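Local coordinates for intracellular exo-alpha-(1->5)-L-arabinofuranosidase (Bifidobacterium longum, PDB 2Y2W), which hydrolyses terminal alpha-(1->5)-linked L-arabinofuranosyl residues in branched and debranched arabinans and also acts on wheat arabinoxylan, contributing to plant cell wall breakdown, at residues M133-T144 / W369-E377. Numbering follows the deposited sequence.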
ATOM      1  N   MET D 133       0.874  21.858 -13.572  1.00 29.24           N
ATOM      2  CA  MET D 133       0.490  22.671 -12.432  1.00 29.01           C
ATOM      3  C   MET D 133      -0.342  21.815 -11.480  1.00 28.57           C
ATOM      4  O   MET D 133      -1.311  21.169 -11.892  1.00 28.54           O
ATOM      5  CB  MET D 133      -0.259  23.923 -12.891  1.00 29.14           C
ATOM      6  CG  MET D 133       0.225  25.184 -12.196  1.00 30.33           C
ATOM      7  SD  MET D 133       0.222  26.655 -13.240  1.00 32.42           S
ATOM      8  CE  MET D 133      -1.315  27.428 -12.732  1.00 31.98           C
ATOM      9  N   ARG D 134       0.055  21.803 -10.210  1.00 27.97           N
ATOM     10  CA  ARG D 134      -0.463  20.837  -9.242  1.00 27.36           C
ATOM     11  C   ARG D 134      -1.029  21.477  -7.979  1.00 27.11           C
ATOM     12  O   ARG D 134      -0.752  22.640  -7.676  1.00 27.11           O
ATOM     13  CB  ARG D 134       0.637  19.836  -8.862  1.00 27.20           C
ATOM     14  CG  ARG D 134       1.074  18.907  -9.990  1.00 26.77           C
ATOM     15  CD  ARG D 134       0.178  17.684 -10.103  1.00 25.83           C
ATOM     16  NE  ARG D 134       0.741  16.703 -11.025  1.00 25.31           N
ATOM     17  CZ  ARG D 134       0.186  16.338 -12.176  1.00 25.16           C
ATOM     18  NH1 ARG D 134      -0.975  16.854 -12.565  1.00 24.53           N
ATOM     19  NH2 ARG D 134       0.793  15.439 -12.940  1.00 25.00           N
ATOM     20  N   ARG D 135      -1.831  20.700  -7.255  1.00 26.65           N
ATOM     21  CA  ARG D 135      -2.363  21.095  -5.961  1.00 26.16           C
ATOM     22  C   ARG D 135      -1.402  20.681  -4.861  1.00 25.87           C
ATOM     23  O   ARG D 135      -0.764  19.630  -4.949  1.00 25.76           O
ATOM     24  CB  ARG D 135      -3.687  20.378  -5.695  1.00 26.18           C
ATOM     25  CG  ARG D 135      -4.918  20.999  -6.301  1.00 25.79           C
ATOM     26  CD  ARG D 135      -6.133  20.173  -5.911  1.00 25.37           C
ATOM     27  NE  ARG D 135      -7.383  20.910  -6.068  1.00 25.45           N
ATOM     28  CZ  ARG D 135      -8.581  20.444  -5.733  1.00 25.97           C
ATOM     29  NH1 ARG D 135      -8.713  19.223  -5.219  1.00 26.25           N
ATOM     30  NH2 ARG D 135      -9.655  21.202  -5.916  1.00 25.99           N
ATOM     31  N   ASP D 136      -1.307  21.504  -3.822  1.00 25.56           N
ATOM     32  CA  ASP D 136      -0.725  21.069  -2.561  1.00 25.30           C
ATOM     33  C   ASP D 136      -1.813  21.061  -1.498  1.00 25.00           C
ATOM     34  O   ASP D 136      -2.370  22.106  -1.167  1.00 24.95           O
ATOM     35  CB  ASP D 136       0.434  21.968  -2.127  1.00 25.38           C
ATOM     36  CG  ASP D 136       0.889  21.676  -0.704  1.00 25.80           C
ATOM     37  OD1 ASP D 136       1.092  20.486  -0.376  1.00 26.51           O
ATOM     38  OD2 ASP D 136       1.027  22.633   0.089  1.00 25.93           O
ATOM     39  N   LEU D 137      -2.108  19.877  -0.970  1.00 24.71           N
ATOM     40  CA  LEU D 137      -3.135  19.717   0.060  1.00 24.38           C
ATOM     41  C   LEU D 137      -2.732  20.321   1.400  1.00 24.04           C
ATOM     42  O   LEU D 137      -3.567  20.896   2.096  1.00 24.02           O
ATOM     43  CB  LEU D 137      -3.490  18.240   0.239  1.00 24.35           C
ATOM     44  CG  LEU D 137      -4.685  17.672  -0.532  1.00 24.48           C
ATOM     45  CD1 LEU D 137      -4.525  17.776  -2.047  1.00 24.64           C
ATOM     46  CD2 LEU D 137      -4.911  16.230  -0.117  1.00 24.23           C
ATOM     47  N   ALA D 138      -1.455  20.195   1.749  1.00 23.71           N
ATOM     48  CA  ALA D 138      -0.946  20.622   3.056  1.00 23.49           C
ATOM     49  C   ALA D 138      -1.188  22.103   3.372  1.00 23.38           C
ATOM     50  O   ALA D 138      -1.623  22.441   4.473  1.00 23.50           O
ATOM     51  CB  ALA D 138       0.528  20.290   3.176  1.00 23.45           C
ATOM     52  N   TRP D 139      -0.912  22.975   2.405  1.00 23.25           N
ATOM     53  CA  TRP D 139      -1.008  24.423   2.612  1.00 23.09           C
ATOM     54  C   TRP D 139      -2.085  25.077   1.745  1.00 23.20           C
ATOM     55  O   TRP D 139      -2.230  26.301   1.739  1.00 23.15           O
ATOM     56  CB  TRP D 139       0.364  25.079   2.413  1.00 22.90           C
ATOM     57  CG  TRP D 139       1.375  24.477   3.329  1.00 22.46           C
ATOM     58  CD1 TRP D 139       2.342  23.571   3.003  1.00 21.86           C
ATOM     59  CD2 TRP D 139       1.479  24.686   4.743  1.00 21.71           C
ATOM     60  NE1 TRP D 139       3.057  23.220   4.123  1.00 21.54           N
ATOM     61  CE2 TRP D 139       2.544  23.885   5.205  1.00 21.60           C
ATOM     62  CE3 TRP D 139       0.781  25.481   5.660  1.00 21.27           C
ATOM     63  CZ2 TRP D 139       2.936  23.860   6.547  1.00 21.89           C
ATOM     64  CZ3 TRP D 139       1.167  25.454   6.995  1.00 21.52           C
ATOM     65  CH2 TRP D 139       2.237  24.650   7.425  1.00 21.72           C
ATOM     66  N   HIS D 140      -2.842  24.239   1.038  1.00 23.28           N
ATOM     67  CA  HIS D 140      -3.962  24.664   0.196  1.00 23.45           C
ATOM     68  C   HIS D 140      -3.524  25.672  -0.866  1.00 23.51           C
ATOM     69  O   HIS D 140      -4.081  26.760  -0.977  1.00 23.57           O
ATOM     70  CB  HIS D 140      -5.114  25.209   1.052  1.00 23.36           C
ATOM     71  CG  HIS D 140      -6.459  25.082   0.407  1.00 23.28           C
ATOM     72  ND1 HIS D 140      -7.102  23.871   0.262  1.00 22.81           N
ATOM     73  CD2 HIS D 140      -7.288  26.012  -0.121  1.00 23.19           C
ATOM     74  CE1 HIS D 140      -8.265  24.061  -0.333  1.00 22.65           C
ATOM     75  NE2 HIS D 140      -8.403  25.352  -0.574  1.00 22.86           N
ATOM     76  N   CYS D 141      -2.513  25.292  -1.639  1.00 23.76           N
ATOM     77  CA  CYS D 141      -1.967  26.159  -2.674  1.00 24.23           C
ATOM     78  C   CYS D 141      -1.855  25.430  -4.000  1.00 24.32           C
ATOM     79  O   CYS D 141      -1.754  24.203  -4.032  1.00 24.32           O
ATOM     80  CB  CYS D 141      -0.586  26.676  -2.259  1.00 24.24           C
ATOM     81  SG  CYS D 141      -0.598  27.722  -0.786  1.00 25.11           S
ATOM     82  N   THR D 142      -1.885  26.191  -5.092  1.00 24.55           N
ATOM     83  CA  THR D 142      -1.528  25.655  -6.400  1.00 24.87           C
ATOM     84  C   THR D 142      -0.036  25.868  -6.658  1.00 25.03           C
ATOM     85  O   THR D 142       0.497  26.964  -6.448  1.00 24.96           O
ATOM     86  CB  THR D 142      -2.400  26.212  -7.563  1.00 24.96           C
ATOM     87  OG1 THR D 142      -1.756  25.954  -8.818  1.00 25.05           O
ATOM     88  CG2 THR D 142      -2.613  27.699  -7.432  1.00 25.45           C
ATOM     89  N   GLU D 143       0.619  24.798  -7.105  1.00 25.08           N
ATOM     90  CA  GLU D 143       2.061  24.763  -7.311  1.00 25.14           C
ATOM     91  C   GLU D 143       2.401  24.665  -8.803  1.00 25.25           C
ATOM     92  O   GLU D 143       1.985  23.727  -9.493  1.00 25.21           O
ATOM     93  CB  GLU D 143       2.654  23.588  -6.523  1.00 25.15           C
ATOM     94  CG  GLU D 143       4.073  23.179  -6.904  1.00 25.45           C
ATOM     95  CD  GLU D 143       5.144  24.042  -6.270  1.00 26.29           C
ATOM     96  OE1 GLU D 143       4.942  24.544  -5.143  1.00 26.70           O
ATOM     97  OE2 GLU D 143       6.207  24.204  -6.899  1.00 26.64           O
ATOM     98  N   THR D 144       3.164  25.642  -9.287  1.00 25.28           N
ATOM     99  CA  THR D 144       3.540  25.716 -10.697  1.00 25.41           C
ATOM    100  C   THR D 144       4.669  24.758 -11.045  1.00 25.46           C
ATOM    101  O   THR D 144       4.844  24.399 -12.214  1.00 25.54           O
ATOM    102  CB  THR D 144       3.970  27.138 -11.097  1.00 25.42           C
ATOM    103  OG1 THR D 144       5.079  27.546 -10.284  1.00 25.59           O
ATOM    104  CG2 THR D 144       2.821  28.113 -10.919  1.00 25.45           C
ATOM    105  N   TRP D 369      -6.949  27.655  -5.860  1.00 36.15           N
ATOM    106  CA  TRP D 369      -6.073  27.734  -4.699  1.00 35.39           C
ATOM    107  C   TRP D 369      -4.982  28.783  -4.957  1.00 35.24           C
ATOM    108  O   TRP D 369      -4.509  28.912  -6.086  1.00 35.20           O
ATOM    109  CB  TRP D 369      -5.476  26.354  -4.397  1.00 35.10           C
ATOM    110  CG  TRP D 369      -6.509  25.270  -4.090  1.00 33.87           C
ATOM    111  CD1 TRP D 369      -7.859  25.318  -4.329  1.00 32.90           C
ATOM    112  CD2 TRP D 369      -6.256  23.975  -3.525  1.00 32.36           C
ATOM    113  NE1 TRP D 369      -8.456  24.146  -3.932  1.00 31.72           N
ATOM    114  CE2 TRP D 369      -7.496  23.304  -3.436  1.00 31.76           C
ATOM    115  CE3 TRP D 369      -5.101  23.320  -3.075  1.00 31.80           C
ATOM    116  CZ2 TRP D 369      -7.616  22.011  -2.914  1.00 31.37           C
ATOM    117  CZ3 TRP D 369      -5.222  22.031  -2.558  1.00 31.37           C
ATOM    118  CH2 TRP D 369      -6.471  21.394  -2.482  1.00 30.93           C
ATOM    119  N   PRO D 370      -4.610  29.563  -3.925  1.00 34.91           N
ATOM    120  CA  PRO D 370      -3.646  30.657  -4.098  1.00 34.78           C
ATOM    121  C   PRO D 370      -2.221  30.207  -4.445  1.00 34.72           C
ATOM    122  O   PRO D 370      -1.766  29.167  -3.973  1.00 34.66           O
ATOM    123  CB  PRO D 370      -3.666  31.360  -2.736  1.00 34.72           C
ATOM    124  CG  PRO D 370      -4.209  30.359  -1.785  1.00 34.79           C
ATOM    125  CD  PRO D 370      -5.184  29.550  -2.569  1.00 34.82           C
ATOM    126  N   LYS D 371      -1.541  31.000  -5.272  1.00 34.68           N
ATOM    127  CA  LYS D 371      -0.135  30.779  -5.620  1.00 34.66           C
ATOM    128  C   LYS D 371       0.776  31.614  -4.730  1.00 34.60           C
ATOM    129  O   LYS D 371       0.606  32.830  -4.628  1.00 34.63           O
ATOM    130  CB  LYS D 371       0.120  31.131  -7.088  1.00 34.64           C
ATOM    131  CG  LYS D 371       0.106  29.942  -8.032  1.00 35.01           C
ATOM    132  CD  LYS D 371      -0.357  30.321  -9.437  1.00 35.44           C
ATOM    133  CE  LYS D 371       0.726  31.025 -10.236  1.00 35.72           C
ATOM    134  NZ  LYS D 371       0.306  31.234 -11.649  1.00 36.44           N
ATOM    135  N   SER D 372       1.742  30.950  -4.097  1.00 34.57           N
ATOM    136  CA  SER D 372       2.694  31.586  -3.169  1.00 34.64           C
ATOM    137  C   SER D 372       2.116  32.754  -2.349  1.00 34.60           C
ATOM    138  O   SER D 372       2.535  33.906  -2.522  1.00 34.51           O
ATOM    139  CB  SER D 372       3.973  32.015  -3.903  1.00 34.62           C
ATOM    140  OG  SER D 372       3.685  32.888  -4.984  1.00 35.04           O
ATOM    141  N   PRO D 373       1.153  32.456  -1.452  1.00 34.57           N
ATOM    142  CA  PRO D 373       0.583  33.486  -0.593  1.00 34.50           C
ATOM    143  C   PRO D 373       1.474  33.770   0.611  1.00 34.57           C
ATOM    144  O   PRO D 373       2.433  33.035   0.859  1.00 34.59           O
ATOM    145  CB  PRO D 373      -0.736  32.861  -0.136  1.00 34.49           C
ATOM    146  CG  PRO D 373      -0.495  31.404  -0.155  1.00 34.32           C
ATOM    147  CD  PRO D 373       0.576  31.127  -1.168  1.00 34.56           C
ATOM    148  N   HIS D 374       1.154  34.829   1.349  1.00 34.67           N
ATOM    149  CA  HIS D 374       1.865  35.157   2.580  1.00 34.71           C
ATOM    150  C   HIS D 374       1.374  34.270   3.724  1.00 34.71           C
ATOM    151  O   HIS D 374       0.343  34.547   4.344  1.00 34.77           O
ATOM    152  CB  HIS D 374       1.702  36.642   2.918  1.00 34.72           C
ATOM    153  CG  HIS D 374       2.366  37.559   1.939  1.00 34.71           C
ATOM    154  ND1 HIS D 374       3.563  38.189   2.203  1.00 34.97           N
ATOM    155  CD2 HIS D 374       2.007  37.942   0.691  1.00 34.82           C
ATOM    156  CE1 HIS D 374       3.910  38.926   1.162  1.00 35.01           C
ATOM    157  NE2 HIS D 374       2.982  38.793   0.231  1.00 34.87           N
ATOM    158  N   LEU D 375       2.118  33.196   3.980  1.00 34.66           N
ATOM    159  CA  LEU D 375       1.779  32.233   5.025  1.00 34.62           C
ATOM    160  C   LEU D 375       2.921  32.079   6.017  1.00 34.65           C
ATOM    161  O   LEU D 375       4.085  31.997   5.618  1.00 34.66           O
ATOM    162  CB  LEU D 375       1.453  30.864   4.418  1.00 34.58           C
ATOM    163  CG  LEU D 375       0.199  30.682   3.556  1.00 34.59           C
ATOM    164  CD1 LEU D 375       0.266  29.356   2.811  1.00 34.37           C
ATOM    165  CD2 LEU D 375      -1.080  30.768   4.387  1.00 34.44           C
ATOM    166  N   LEU D 376       2.576  32.043   7.304  1.00 34.69           N
ATOM    167  CA  LEU D 376       3.534  31.812   8.388  1.00 34.85           C
ATOM    168  C   LEU D 376       4.682  32.825   8.409  1.00 35.11           C
ATOM    169  O   LEU D 376       5.823  32.474   8.730  1.00 35.22           O
ATOM    170  CB  LEU D 376       4.089  30.379   8.326  1.00 34.76           C
ATOM    171  CG  LEU D 376       3.332  29.223   8.986  1.00 34.71           C
ATOM    172  CD1 LEU D 376       1.980  28.947   8.329  1.00 34.45           C
ATOM    173  CD2 LEU D 376       4.201  27.975   8.958  1.00 34.35           C
ATOM    174  N   GLU D 377       4.379  34.077   8.073  1.00 35.31           N
ATOM    175  CA  GLU D 377       5.404  35.120   8.018  1.00 35.56           C
ATOM    176  C   GLU D 377       5.535  35.859   9.348  1.00 35.64           C
ATOM    177  O   GLU D 377       5.260  37.057   9.440  1.00 35.64           O
ATOM    178  CB  GLU D 377       5.138  36.087   6.859  1.00 35.60           C
ATOM    179  CG  GLU D 377       5.380  35.480   5.480  1.00 35.81           C
ATOM    180  CD  GLU D 377       5.398  36.512   4.363  1.00 36.15           C
ATOM    181  OE1 GLU D 377       5.236  37.722   4.643  1.00 36.22           O
ATOM    182  OE2 GLU D 377       5.576  36.105   3.194  1.00 36.09           O
TER
HETATM  183  O   HOH W   1       2.264  28.191  -4.244  1.00 31.19           O
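W369 slots its indole between R135 and H140, which cover its two faces. On one face the H140 imidazole lies in a face-to-face stack on the five-membered ring, centroids 3.8 Å apart and planes tilted by 22°. With CG anti to the backbone N (chi1 -154°), H140 swings its ring back over the indole, bringing CE1 to 3.3 Å from W369 CE2. Across the opposite face runs the extended R135 chain: its CD sits over the six-membered ring in a CH-pi contact, and the guanidinium lies nearly flat on the indole, planes 14° apart, with NE 3.3 Å from W369 CZ2. At the edge of the benzo ring, near its plane, the end of strand 134-136 brings D136 O to 3.2 Å from W369 CZ3. An alanine here would probably open a gap between R135 and H140, leaving the imidazole without its stacking partner and the guanidinium without the face it lies on. Beyond W369, T142 N donates to P370 O (3.2 Å), and a water links T142 O to S372 N. Further along, C141 SG packs on P373 CD (3.6 Å) and on L375, while L376 CD1 touches the W139 ring, whose NE1 is hydrogen-bonded to E69 OE2, a residue that probably binds arabinofuranose. The contact thus clasps the two-stranded hairpin 134-136/141-143, with a G1 bulge at H140 and C141 facing D136, to the loop between helices 347-357 and 382-397, at the substrate-site end of the (beta/alpha)8 barrel; W356 of helix 347-357 also meets the H140 ring, and a second subunit packs against R135 and H140.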